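Local coordinates for lipase (Pelosinus fermentans, PDB 5AH0), which probably hydrolyses lipid esters as an alpha/beta-hydrolase-fold lipase, and also breaks down the synthetic polyester poly(butylene adipate-co-terephthalate), at residues Val51-Asp56 and Thr231-Asn236; Asp56-Leu61 and Gly117-Thr122; Lys80-Tyr85 and Leu202-Leu207; Pro162-Thr167 and Gly325-Ser330. All coordinates share one frame; numbering follows the deposited sequence.

Interaction 1. Residues Val51-Asp56 and Thr231-Asn236. With ZN (zinc ion), chain C.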
loop_
_atom_site.group_PDB
_atom_site.type_symbol
_atom_site.label_atom_id
_atom_site.label_comp_id
_atom_site.label_asym_id
_atom_site.label_seq_id
_atom_site.Cartn_x
_atom_site.Cartn_y
_atom_site.Cartn_z
ATOM N N VAL A 51 6.618 -5.865 2.533
ATOM C CA VAL A 51 6.472 -6.970 1.577
ATOM C C VAL A 51 5.531 -8.111 1.998
ATOM O O VAL A 51 5.493 -9.156 1.341
ATOM C CB VAL A 51 7.834 -7.593 1.253
ATOM C CG1 VAL A 51 8.729 -6.573 0.516
ATOM C CG2 VAL A 51 8.490 -8.090 2.520
ATOM N N SER A 52 4.783 -7.931 3.085
ATOM C CA SER A 52 3.779 -8.918 3.471
ATOM C C SER A 52 2.591 -8.933 2.498
ATOM O O SER A 52 2.483 -8.093 1.595
ATOM C CB SER A 52 3.269 -8.644 4.890
ATOM O OG SER A 52 4.323 -8.637 5.838
ATOM N N SER A 53 1.698 -9.893 2.715
ATOM C CA SER A 53 0.429 -10.006 1.999
ATOM C C SER A 53 -0.527 -8.864 2.369
ATOM O O SER A 53 -0.364 -8.219 3.402
ATOM C CB SER A 53 -0.218 -11.362 2.316
ATOM O OG SER A 53 -1.593 -11.404 1.961
ATOM N N ASN A 54 -1.535 -8.631 1.536
ATOM C CA ASN A 54 -2.555 -7.643 1.843
ATOM C C ASN A 54 -3.366 -8.047 3.075
ATOM O O ASN A 54 -3.697 -7.209 3.910
ATOM C CB ASN A 54 -3.466 -7.437 0.631
ATOM C CG ASN A 54 -2.848 -6.501 -0.416
ATOM O OD1 ASN A 54 -2.348 -5.423 -0.088
ATOM N ND2 ASN A 54 -2.876 -6.917 -1.675
ATOM N N TRP A 55 -3.657 -9.340 3.195
ATOM C CA TRP A 55 -4.319 -9.872 4.377
ATOM C C TRP A 55 -3.514 -9.543 5.625
ATOM O O TRP A 55 -4.059 -9.065 6.617
ATOM C CB TRP A 55 -4.511 -11.387 4.258
ATOM C CG TRP A 55 -5.189 -12.026 5.453
ATOM C CD1 TRP A 55 -4.609 -12.372 6.644
ATOM C CD2 TRP A 55 -6.568 -12.411 5.556
ATOM N NE1 TRP A 55 -5.541 -12.931 7.482
ATOM C CE2 TRP A 55 -6.750 -12.975 6.839
ATOM C CE3 TRP A 55 -7.664 -12.332 4.691
ATOM C CZ2 TRP A 55 -7.983 -13.463 7.275
ATOM C CZ3 TRP A 55 -8.888 -12.816 5.126
ATOM C CH2 TRP A 55 -9.039 -13.371 6.409
ATOM N N ASP A 56 -2.220 -9.832 5.586
ATOM C CA ASP A 56 -1.352 -9.535 6.715
ATOM C C ASP A 56 -1.278 -8.039 6.987
ATOM O O ASP A 56 -1.363 -7.605 8.134
ATOM C CB ASP A 56 0.047 -10.080 6.470
ATOM C CG ASP A 56 0.140 -11.571 6.697
ATOM O OD1 ASP A 56 -0.891 -12.267 6.547
ATOM O OD2 ASP A 56 1.252 -12.045 7.025
ATOM N N THR A 231 4.929 -20.121 -0.617
ATOM C CA THR A 231 3.648 -19.586 -0.181
ATOM C C THR A 231 3.052 -18.614 -1.196
ATOM O O THR A 231 3.739 -18.141 -2.102
ATOM C CB THR A 231 3.770 -18.870 1.168
ATOM O OG1 THR A 231 2.485 -18.378 1.553
ATOM C CG2 THR A 231 4.709 -17.705 1.057
ATOM N N ASN A 232 1.763 -18.339 -1.051
ATOM C CA ASN A 232 1.113 -17.310 -1.852
ATOM C C ASN A 232 0.674 -16.171 -0.939
ATOM O O ASN A 232 -0.240 -15.425 -1.262
ATOM C CB ASN A 232 -0.085 -17.876 -2.622
ATOM C CG ASN A 232 -1.217 -18.316 -1.702
ATOM O OD1 ASN A 232 -0.997 -18.632 -0.533
ATOM N ND2 ASN A 232 -2.436 -18.329 -2.229
ATOM N N ASP A 233 1.335 -16.063 0.211
ATOM C CA ASP A 233 0.948 -15.119 1.256
ATOM C C ASP A 233 1.958 -13.999 1.425
ATOM O O ASP A 233 2.160 -13.495 2.529
ATOM C CB ASP A 233 0.768 -15.859 2.589
ATOM C CG ASP A 233 0.045 -15.021 3.641
ATOM O OD1 ASP A 233 -0.943 -14.336 3.287
ATOM O OD2 ASP A 233 0.468 -15.051 4.821
ATOM N N LEU A 234 2.584 -13.594 0.329
ATOM C CA LEU A 234 3.493 -12.459 0.376
ATOM C C LEU A 234 3.149 -11.457 -0.727
ATOM O O LEU A 234 2.316 -11.748 -1.599
ATOM C CB LEU A 234 4.934 -12.940 0.265
ATOM C CG LEU A 234 5.420 -13.673 1.516
ATOM C CD1 LEU A 234 6.688 -14.443 1.229
ATOM C CD2 LEU A 234 5.652 -12.694 2.645
ATOM N N ALA A 235 3.774 -10.280 -0.680
ATOM C CA ALA A 235 3.480 -9.217 -1.645
ATOM C C ALA A 235 3.662 -9.684 -3.087
ATOM O O ALA A 235 2.870 -9.330 -3.957
ATOM C CB ALA A 235 4.347 -7.996 -1.382
ATOM N N ASN A 236 4.676 -10.515 -3.326
ATOM C CA ASN A 236 5.012 -10.935 -4.682
ATOM C C ASN A 236 3.875 -11.717 -5.358
ATOM O O ASN A 236 3.731 -11.684 -6.578
ATOM C CB ASN A 236 6.309 -11.748 -4.674
ATOM C CG ASN A 236 6.159 -13.070 -3.950
ATOM O OD1 ASN A 236 5.372 -13.184 -3.011
ATOM N ND2 ASN A 236 6.919 -14.075 -4.377
HETATM ZN ZN ZN C . -0.648 -14.158 6.193
#
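Asp56 and Asp233 supply the two carboxylates of a four-residue zinc site, completed by His76 and His82, in an alpha/beta-hydrolase lipase; zinc sites of two aspartates and two histidines also occur in Geobacillus lipases. Each acid binds through one oxygen: Asp56 OD1 lies 1.9 Å from the zinc and Asp233 OD2 2.0 Å. The carboxylates cross at about a right angle, their planes 77° apart, and the metal between them probably offsets the repulsion of like charges. A chi1 of -166° turns the Asp233 carboxylate away from its own backbone N and towards the first turn of helix 54-66, where Asp56 sits. The other oxygen of Asp56, OD2, is taken by Gln204 NE2, a second-shell amide that should help fix the rotation of the carboxylate. Ser53 is the N-cap of this helix: its OG accepts a strongly bent bond from Trp55 N at 3.2 Å and also pairs with Asp238 OD2. Its CB rests 3.2 Å from Asp233 O, so the capping residue borders the backbone of the metal ligand. With an alanine here, Trp55 N would probably be left without its cap and Asp238 OD2 without this hydroxyl, loosening the start of the helix that carries Asp56. Further along, Leu234 CD2 packs 3.8 Å from Val51 O. The same carbonyl takes the backbone bond of the next residue, Ala235 N to Val51 O, 2.9 Å long.

Interaction 2. Residues Asp56-Leu61 and Gly117-Thr122. With ZN (zinc ion), chain C.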
loop_
_atom_site.group_PDB
_atom_site.type_symbol
_atom_site.label_atom_id
_atom_site.label_comp_id
_atom_site.label_asym_id
_atom_site.label_seq_id
_atom_site.Cartn_x
_atom_site.Cartn_y
_atom_site.Cartn_z
ATOM N N ASP A 56 -2.220 -9.832 5.586
ATOM C CA ASP A 56 -1.352 -9.535 6.715
ATOM C C ASP A 56 -1.278 -8.039 6.987
ATOM O O ASP A 56 -1.363 -7.605 8.134
ATOM C CB ASP A 56 0.047 -10.080 6.470
ATOM C CG ASP A 56 0.140 -11.571 6.697
ATOM O OD1 ASP A 56 -0.891 -12.267 6.547
ATOM O OD2 ASP A 56 1.252 -12.045 7.025
ATOM N N ARG A 57 -1.127 -7.249 5.930
ATOM C CA ARG A 57 -1.018 -5.808 6.086
ATOM C C ARG A 57 -2.327 -5.230 6.616
ATOM O O ARG A 57 -2.326 -4.317 7.440
ATOM C CB ARG A 57 -0.631 -5.142 4.761
ATOM C CG ARG A 57 0.842 -5.293 4.401
ATOM C CD ARG A 57 1.049 -5.266 2.896
ATOM N NE ARG A 57 0.574 -4.024 2.289
ATOM C CZ ARG A 57 1.297 -2.912 2.191
ATOM N NH1 ARG A 57 2.540 -2.887 2.653
ATOM N NH2 ARG A 57 0.779 -1.831 1.621
ATOM N N ALA A 58 -3.446 -5.760 6.136
ATOM C CA ALA A 58 -4.740 -5.297 6.603
ATOM C C ALA A 58 -4.908 -5.548 8.109
ATOM O O ALA A 58 -5.425 -4.687 8.834
ATOM C CB ALA A 58 -5.860 -5.960 5.809
ATOM N N CYS A 59 -4.468 -6.716 8.578
ATOM C CA CYS A 59 -4.528 -7.025 10.009
ATOM C C CYS A 59 -3.602 -6.115 10.811
ATOM O O CYS A 59 -3.959 -5.654 11.896
ATOM C CB CYS A 59 -4.168 -8.489 10.280
ATOM S SG CYS A 59 -5.341 -9.663 9.599
ATOM N N GLU A 60 -2.401 -5.884 10.290
ATOM C CA GLU A 60 -1.465 -4.968 10.928
ATOM C C GLU A 60 -2.043 -3.568 10.987
ATOM O O GLU A 60 -1.853 -2.856 11.968
ATOM C CB GLU A 60 -0.128 -4.977 10.194
ATOM C CG GLU A 60 0.580 -6.319 10.273
ATOM C CD GLU A 60 1.696 -6.454 9.257
ATOM O OE1 GLU A 60 2.028 -5.442 8.612
ATOM O OE2 GLU A 60 2.239 -7.574 9.102
ATOM N N LEU A 61 -2.759 -3.189 9.934
ATOM C CA LEU A 61 -3.346 -1.851 9.822
ATOM C C LEU A 61 -4.419 -1.644 10.883
ATOM O O LEU A 61 -4.459 -0.592 11.527
ATOM C CB LEU A 61 -3.916 -1.625 8.412
ATOM C CG LEU A 61 -4.447 -0.240 8.016
ATOM C CD1 LEU A 61 -3.473 0.842 8.379
ATOM C CD2 LEU A 61 -4.693 -0.192 6.522
ATOM N N GLY A 117 -3.116 0.693 -1.640
ATOM C CA GLY A 117 -4.436 0.769 -2.239
ATOM C C GLY A 117 -5.183 -0.553 -2.099
ATOM O O GLY A 117 -6.380 -0.572 -1.802
ATOM N N GLN A 118 -4.457 -1.659 -2.258
ATOM C CA GLN A 118 -5.034 -2.988 -2.125
ATOM C C GLN A 118 -5.329 -3.293 -0.666
ATOM O O GLN A 118 -6.372 -3.837 -0.321
ATOM C CB GLN A 118 -4.082 -4.035 -2.688
ATOM C CG GLN A 118 -4.037 -4.131 -4.191
ATOM C CD GLN A 118 -3.176 -5.292 -4.636
ATOM O OE1 GLN A 118 -2.044 -5.446 -4.172
ATOM N NE2 GLN A 118 -3.722 -6.146 -5.499
ATOM N N THR A 119 -4.383 -2.918 0.183
ATOM C CA THR A 119 -4.458 -3.187 1.605
ATOM C C THR A 119 -5.702 -2.598 2.258
ATOM O O THR A 119 -6.365 -3.273 3.043
ATOM C CB THR A 119 -3.215 -2.635 2.312
ATOM O OG1 THR A 119 -2.047 -3.214 1.713
ATOM C CG2 THR A 119 -3.247 -2.955 3.794
ATOM N N VAL A 120 -6.028 -1.350 1.924
ATOM C CA VAL A 120 -7.139 -0.673 2.584
ATOM C C VAL A 120 -8.498 -1.108 2.036
ATOM O O VAL A 120 -9.489 -1.105 2.772
ATOM C CB VAL A 120 -6.994 0.853 2.491
ATOM C CG1 VAL A 120 -5.720 1.294 3.217
ATOM C CG2 VAL A 120 -6.994 1.318 1.047
ATOM N N ARG A 121 -8.539 -1.510 0.767
ATOM C CA ARG A 121 -9.717 -2.187 0.218
ATOM C C ARG A 121 -10.002 -3.452 1.036
ATOM O O ARG A 121 -11.152 -3.789 1.339
ATOM C CB ARG A 121 -9.505 -2.565 -1.248
ATOM C CG ARG A 121 -9.650 -1.434 -2.258
ATOM C CD ARG A 121 -9.141 -1.897 -3.630
ATOM N NE ARG A 121 -9.812 -3.121 -4.075
ATOM C CZ ARG A 121 -9.302 -3.989 -4.944
ATOM N NH1 ARG A 121 -8.103 -3.789 -5.476
ATOM N NH2 ARG A 121 -9.997 -5.062 -5.281
ATOM N N THR A 122 -8.931 -4.151 1.387
ATOM C CA THR A 122 -9.035 -5.388 2.139
ATOM C C THR A 122 -9.463 -5.101 3.570
ATOM O O THR A 122 -10.314 -5.804 4.131
ATOM C CB THR A 122 -7.702 -6.146 2.123
ATOM O OG1 THR A 122 -7.317 -6.379 0.760
ATOM C CG2 THR A 122 -7.815 -7.470 2.855
HETATM ZN ZN ZN C . -0.648 -14.158 6.193
#
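Arg57 and Thr119 meet at about a right angle where helices 54-66 and 116-129 cross, the axes of the two short segments approaching to 8.4 Å at -67°. The guanidinium presents its edge, so that Thr119 OG1 lies close to its plane: NE gives the main bond at 2.8 Å (152° at the hydrogen), and NH2 adds a weak one to the same oxygen. A bend at chi3 (59°) folds the arginine over to reach it. OG1 is also bonded to Asn54 OD1, while the rest of the guanidinium is taken up by carbonyls, NH1 by Gly49 O and NH2 by His10 O; a buried charge is thus gripped on several sides. The methyl of Thr119 lies against the backbone side of the same helix, CG2 3.5 Å from Arg57 CB and 3.7 Å from Ala58 N. Ala58 offers only its small CB, against which Thr122 CG2 lies at 3.9 Å; the Thr122 hydroxyl faces back into its own helix, OG1 donating to Gln118 O at 2.9 Å. Beyond Thr119, Leu61 CD2 slants against Val120 CG1 at 3.8 Å. Leu61 and Val120 both go on to touch Val9 of strand 6-9, and Val120 also reaches Leu110 and Ala112 of strand 108-113, so the helix crossing is seated on the central parallel sheet, with helix 241-250 touching Thr122 through Leu247 and Trp250.

Interaction 3. Residues Lys80-Tyr85 and Leu202-Leu207. With ZN (zinc ion), chain C.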
loop_
_atom_site.group_PDB
_atom_site.type_symbol
_atom_site.label_atom_id
_atom_site.label_comp_id
_atom_site.label_asym_id
_atom_site.label_seq_id
_atom_site.Cartn_x
_atom_site.Cartn_y
_atom_site.Cartn_z
ATOM N N LYS A 80 -1.375 -20.918 6.309
ATOM C CA LYS A 80 -0.203 -20.386 5.639
ATOM C C LYS A 80 1.093 -20.742 6.371
ATOM O O LYS A 80 2.171 -20.700 5.784
ATOM C CB LYS A 80 -0.328 -18.873 5.494
ATOM C CG LYS A 80 -0.887 -18.434 4.158
ATOM C CD LYS A 80 -2.354 -18.807 3.997
ATOM C CE LYS A 80 -2.900 -18.410 2.623
ATOM N NZ LYS A 80 -2.683 -19.476 1.596
ATOM N N GLY A 81 0.998 -21.079 7.653
ATOM C CA GLY A 81 2.189 -21.390 8.423
ATOM C C GLY A 81 2.810 -20.174 9.090
ATOM O O GLY A 81 4.007 -19.925 8.947
ATOM N N HIS A 82 1.985 -19.422 9.819
ATOM C CA HIS A 82 2.395 -18.186 10.492
ATOM C C HIS A 82 2.832 -18.342 11.936
ATOM O O HIS A 82 2.954 -19.436 12.459
ATOM C CB HIS A 82 1.241 -17.182 10.519
ATOM C CG HIS A 82 1.138 -16.314 9.309
ATOM N ND1 HIS A 82 2.172 -16.147 8.419
ATOM C CD2 HIS A 82 0.109 -15.568 8.842
ATOM C CE1 HIS A 82 1.787 -15.323 7.458
ATOM N NE2 HIS A 82 0.538 -14.962 7.690
ATOM N N SER A 83 3.090 -17.193 12.546
ATOM C CA SER A 83 2.802 -16.958 13.944
ATOM C C SER A 83 1.456 -16.269 13.885
ATOM O O SER A 83 1.283 -15.346 13.091
ATOM C CB SER A 83 3.843 -16.068 14.622
ATOM O OG SER A 83 5.159 -16.523 14.387
ATOM N N ARG A 84 0.484 -16.730 14.662
ATOM C CA ARG A 84 -0.844 -16.124 14.619
ATOM C C ARG A 84 -0.811 -14.661 15.045
ATOM O O ARG A 84 -1.462 -13.809 14.445
ATOM C CB ARG A 84 -1.830 -16.891 15.506
ATOM C CG ARG A 84 -3.226 -16.291 15.472
ATOM C CD ARG A 84 -4.106 -16.746 16.614
ATOM N NE ARG A 84 -5.299 -15.912 16.703
ATOM C CZ ARG A 84 -6.415 -16.256 17.336
ATOM N NH1 ARG A 84 -6.510 -17.438 17.931
ATOM N NH2 ARG A 84 -7.444 -15.421 17.355
ATOM N N TYR A 85 -0.045 -14.387 16.093
ATOM C CA TYR A 85 -0.018 -13.066 16.699
ATOM C C TYR A 85 1.228 -12.295 16.289
ATOM O O TYR A 85 2.327 -12.852 16.251
ATOM C CB TYR A 85 -0.093 -13.177 18.224
ATOM C CG TYR A 85 -1.446 -13.610 18.756
ATOM C CD1 TYR A 85 -2.492 -12.697 18.868
ATOM C CD2 TYR A 85 -1.673 -14.924 19.171
ATOM C CE1 TYR A 85 -3.731 -13.080 19.367
ATOM C CE2 TYR A 85 -2.909 -15.316 19.667
ATOM C CZ TYR A 85 -3.932 -14.389 19.763
ATOM O OH TYR A 85 -5.163 -14.759 20.253
ATOM N N LEU A 202 9.103 -9.264 8.994
ATOM C CA LEU A 202 8.655 -10.613 8.669
ATOM C C LEU A 202 8.868 -11.554 9.842
ATOM O O LEU A 202 9.334 -12.677 9.670
ATOM C CB LEU A 202 9.384 -11.125 7.428
ATOM C CG LEU A 202 9.108 -10.219 6.227
ATOM C CD1 LEU A 202 10.044 -10.495 5.072
ATOM C CD2 LEU A 202 7.670 -10.396 5.795
ATOM N N ASP A 203 8.506 -11.100 11.037
ATOM C CA ASP A 203 8.754 -11.891 12.240
ATOM C C ASP A 203 7.778 -13.065 12.334
ATOM O O ASP A 203 8.069 -14.069 12.988
ATOM C CB ASP A 203 8.663 -11.021 13.494
ATOM C CG ASP A 203 9.470 -9.731 13.376
ATOM O OD1 ASP A 203 10.274 -9.597 12.426
ATOM O OD2 ASP A 203 9.312 -8.853 14.252
ATOM N N GLN A 204 6.636 -12.956 11.658
ATOM C CA GLN A 204 5.678 -14.055 11.618
ATOM C C GLN A 204 6.175 -15.171 10.703
ATOM O O GLN A 204 5.511 -16.200 10.537
ATOM C CB GLN A 204 4.300 -13.570 11.159
ATOM C CG GLN A 204 4.166 -13.327 9.671
ATOM C CD GLN A 204 4.589 -11.921 9.260
ATOM O OE1 GLN A 204 5.535 -11.349 9.812
ATOM N NE2 GLN A 204 3.878 -11.352 8.287
ATOM N N TRP A 205 7.349 -14.958 10.114
ATOM C CA TRP A 205 8.036 -15.989 9.344
ATOM C C TRP A 205 9.398 -16.315 9.950
ATOM O O TRP A 205 10.179 -17.055 9.367
ATOM C CB TRP A 205 8.230 -15.554 7.899
ATOM C CG TRP A 205 6.982 -15.169 7.167
ATOM C CD1 TRP A 205 6.494 -13.905 6.981
ATOM C CD2 TRP A 205 6.067 -16.053 6.509
ATOM N NE1 TRP A 205 5.335 -13.948 6.241
ATOM C CE2 TRP A 205 5.048 -15.256 5.945
ATOM C CE3 TRP A 205 6.009 -17.441 6.343
ATOM C CZ2 TRP A 205 3.985 -15.805 5.223
ATOM C CZ3 TRP A 205 4.950 -17.983 5.628
ATOM C CH2 TRP A 205 3.953 -17.166 5.078
ATOM N N GLY A 206 9.705 -15.708 11.090
ATOM C CA GLY A 206 10.984 -15.920 11.745
ATOM C C GLY A 206 12.142 -15.245 11.037
ATOM O O GLY A 206 13.306 -15.455 11.393
ATOM N N LEU A 207 11.827 -14.429 10.032
ATOM C CA LEU A 207 12.858 -13.735 9.268
ATOM C C LEU A 207 13.136 -12.324 9.776
ATOM O O LEU A 207 13.023 -11.345 9.031
ATOM C CB LEU A 207 12.480 -13.702 7.787
ATOM C CG LEU A 207 12.549 -15.085 7.134
ATOM C CD1 LEU A 207 12.061 -15.065 5.695
ATOM C CD2 LEU A 207 13.971 -15.623 7.210
HETATM ZN ZN ZN C . -0.648 -14.158 6.193
#
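His82 binds the zinc through NE2 at 2.1 Å and is flanked by Gln204 and Trp205 from the loop 202-207. Its ring turns an edge to the face of Trp205 in an offset edge-to-face pair, the centroid of the tryptophan's six-membered ring 4.7 Å away and the planes at 78°; the exact closeness of the two rings is doubtful. Over one face of the imidazole comes Gln204 CG in a CH-pi contact, 4.0 Å from the ring centroid. Gln204, the same residue whose amide holds Asp56, runs alongside the histidine, its chi1 of 77° wedging CG between the backbone N and carbonyl carbon. Behind this shell, Ser83 N donates to Gln204 O at 3.3 Å, a long and bent backbone bond. Gly81, with positive phi (89°), is the C-prime residue of a Schellman motif that ends helix 74-80, bonding His82 N to Ser77 O and turning the chain out of the helix just before His82. The contact lies at the protein surface, between the end of helix 74-80 and strand 85-89 on one side and, on the other, the loop that links helices 173-190 and 215-223.

Interaction 4. Residues Pro162-Thr167 and Gly325-Ser330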
loop_
_atom_site.group_PDB
_atom_site.type_symbol
_atom_site.label_atom_id
_atom_site.label_comp_id
_atom_site.label_asym_id
_atom_site.label_seq_id
_atom_site.Cartn_x
_atom_site.Cartn_y
_atom_site.Cartn_z
ATOM N N PRO A 162 -1.951 -0.854 -7.733
ATOM C CA PRO A 162 -2.094 -1.983 -8.656
ATOM C C PRO A 162 -3.363 -2.804 -8.385
ATOM O O PRO A 162 -3.309 -3.940 -7.881
ATOM C CB PRO A 162 -0.840 -2.815 -8.376
ATOM C CG PRO A 162 -0.594 -2.591 -6.888
ATOM C CD PRO A 162 -1.056 -1.169 -6.603
ATOM N N HIS A 163 -4.505 -2.240 -8.748
ATOM C CA HIS A 163 -5.767 -2.904 -8.469
ATOM C C HIS A 163 -5.976 -4.139 -9.347
ATOM O O HIS A 163 -6.764 -5.014 -9.008
ATOM C CB HIS A 163 -6.916 -1.921 -8.646
ATOM C CG HIS A 163 -6.911 -0.806 -7.652
ATOM N ND1 HIS A 163 -7.183 -1.004 -6.315
ATOM C CD2 HIS A 163 -6.663 0.517 -7.793
ATOM C CE1 HIS A 163 -7.114 0.152 -5.677
ATOM N NE2 HIS A 163 -6.796 1.090 -6.551
ATOM N N ASP A 164 -5.260 -4.213 -10.462
ATOM C CA ASP A 164 -5.266 -5.396 -11.322
ATOM C C ASP A 164 -3.891 -6.076 -11.315
ATOM O O ASP A 164 -3.623 -6.988 -12.104
ATOM C CB ASP A 164 -5.658 -5.012 -12.748
ATOM C CG ASP A 164 -7.133 -4.663 -12.878
ATOM O OD1 ASP A 164 -7.956 -5.216 -12.114
ATOM O OD2 ASP A 164 -7.467 -3.820 -13.738
ATOM N N GLY A 165 -3.024 -5.619 -10.415
ATOM C CA GLY A 165 -1.678 -6.151 -10.295
ATOM C C GLY A 165 -0.665 -5.387 -11.135
ATOM O O GLY A 165 -1.021 -4.402 -11.784
ATOM N N THR A 166 0.590 -5.851 -11.098
ATOM C CA THR A 166 1.703 -5.307 -11.876
ATOM C C THR A 166 2.517 -6.367 -12.599
ATOM O O THR A 166 2.876 -7.379 -11.997
ATOM C CB THR A 166 2.710 -4.581 -11.006
ATOM O OG1 THR A 166 2.031 -3.746 -10.075
ATOM C CG2 THR A 166 3.583 -3.748 -11.881
ATOM N N THR A 167 2.891 -6.110 -13.852
ATOM C CA THR A 167 3.757 -7.045 -14.566
ATOM C C THR A 167 5.167 -7.054 -13.949
ATOM O O THR A 167 5.962 -7.946 -14.214
ATOM C CB THR A 167 3.801 -6.721 -16.069
ATOM O OG1 THR A 167 4.183 -5.364 -16.269
ATOM C CG2 THR A 167 2.420 -6.889 -16.648
ATOM N N GLY A 325 -8.908 1.429 -10.811
ATOM C CA GLY A 325 -9.785 0.626 -9.983
ATOM C C GLY A 325 -9.677 -0.832 -10.367
ATOM O O GLY A 325 -9.159 -1.151 -11.437
ATOM N N PRO A 326 -10.155 -1.728 -9.488
ATOM C CA PRO A 326 -10.112 -3.162 -9.771
ATOM C C PRO A 326 -11.106 -3.517 -10.858
ATOM O O PRO A 326 -12.295 -3.239 -10.698
ATOM C CB PRO A 326 -10.499 -3.798 -8.437
ATOM C CG PRO A 326 -11.294 -2.757 -7.734
ATOM C CD PRO A 326 -10.757 -1.432 -8.176
ATOM N N LYS A 327 -10.619 -4.104 -11.948
ATOM C CA LYS A 327 -11.466 -4.486 -13.068
ATOM C C LYS A 327 -11.531 -5.991 -13.261
ATOM O O LYS A 327 -12.600 -6.555 -13.505
ATOM C CB LYS A 327 -10.976 -3.838 -14.366
ATOM C CG LYS A 327 -11.421 -2.406 -14.571
ATOM C CD LYS A 327 -10.277 -1.470 -14.366
ATOM C CE LYS A 327 -9.159 -1.761 -15.326
ATOM N NZ LYS A 327 -7.985 -0.947 -14.947
ATOM N N ILE A 328 -10.376 -6.634 -13.169
ATOM C CA ILE A 328 -10.263 -8.047 -13.485
ATOM C C ILE A 328 -10.834 -8.902 -12.358
ATOM O O ILE A 328 -10.444 -8.756 -11.204
ATOM C CB ILE A 328 -8.796 -8.415 -13.759
ATOM C CG1 ILE A 328 -8.206 -7.465 -14.801
ATOM C CG2 ILE A 328 -8.670 -9.815 -14.275
ATOM C CD1 ILE A 328 -6.771 -7.765 -15.133
ATOM N N TRP A 329 -11.774 -9.782 -12.708
ATOM C CA TRP A 329 -12.521 -10.595 -11.746
ATOM C C TRP A 329 -13.183 -9.716 -10.693
ATOM O O TRP A 329 -13.283 -10.091 -9.518
ATOM C CB TRP A 329 -11.629 -11.628 -11.065
ATOM C CG TRP A 329 -11.165 -12.711 -11.963
ATOM C CD1 TRP A 329 -11.328 -12.786 -13.319
ATOM C CD2 TRP A 329 -10.459 -13.894 -11.578
ATOM N NE1 TRP A 329 -10.758 -13.939 -13.801
ATOM C CE2 TRP A 329 -10.217 -14.638 -12.754
ATOM C CE3 TRP A 329 -9.992 -14.390 -10.355
ATOM C CZ2 TRP A 329 -9.541 -15.858 -12.739
ATOM C CZ3 TRP A 329 -9.324 -15.601 -10.340
ATOM C CH2 TRP A 329 -9.103 -16.322 -11.528
ATOM N N SER A 330 -13.632 -8.541 -11.114
ATOM C CA SER A 330 -14.272 -7.622 -10.189
ATOM C C SER A 330 -15.565 -7.081 -10.784
ATOM O O SER A 330 -15.729 -7.037 -12.009
ATOM C CB SER A 330 -13.331 -6.469 -9.827
ATOM O OG SER A 330 -13.912 -5.644 -8.829
#
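Asp164 OD1 accepts two backbone N-H groups of consecutive residues across the contact. Lys327 N comes in on the syn lone pair at 2.9 Å, and Ile328 N reaches the same oxygen at 3.0 Å in an almost straight bond (174°) that arrives from above the carboxylate plane, 43° out of it. Both donors stand at the start of the type II turn 327-330. The second oxygen, OD2, forms a salt bridge with Lys327 NZ, whose position is less sure and which also bonds Asn324 OD1. The apolar side of the acid is covered by Ile328, CD1 lying 3.8 Å from Asp164 CB. An alanine in place of Asp164 would probably leave Lys327 N and Ile328 N without their shared acceptor and Lys327 NZ without a nearby carboxylate. Asp164 itself lies in the type I turn from Pro162 to Gly165, where its N is bonded to Ser322 OG. His163 packs alongside Pro326, its CB 3.4 Å from Pro326 N, while its ring is held elsewhere, NE2 by Thr158 OG1 and ND1 weakly by Arg121 NH1. Asn248 ND2 in helix 241-250 bonds both His163 O and Ile328 O, joining the two loops. The 162-167 loop follows strand 153-159 and the 325-330 loop precedes strand 334-336, both of the central parallel sheet, and Arg245 of helix 241-250 also touches Ile328.

Interactions 1, 2 and 4 are buried, whereas interaction 3 lies at the surface. The zinc joins 1 and 3 directly, since each supplies ligands, and Asp56 is common to 1 and 2, both using helix 54-66. Chemistry follows position: metal bonds and a helix cap at 1, an arginine-threonine bond amid methyl packing between the helices of 2, ring and CH-pi contacts at 3. Interaction 4, a carboxylate on backbone N-H groups, joins two loops away from the metal. It touches interaction 2 but not interaction 3, whose nearest atoms are about 14 Å from it. Asn54 beside Ser53 probably also bonds Gln118, tying the start of helix 54-66 to helix 116-129.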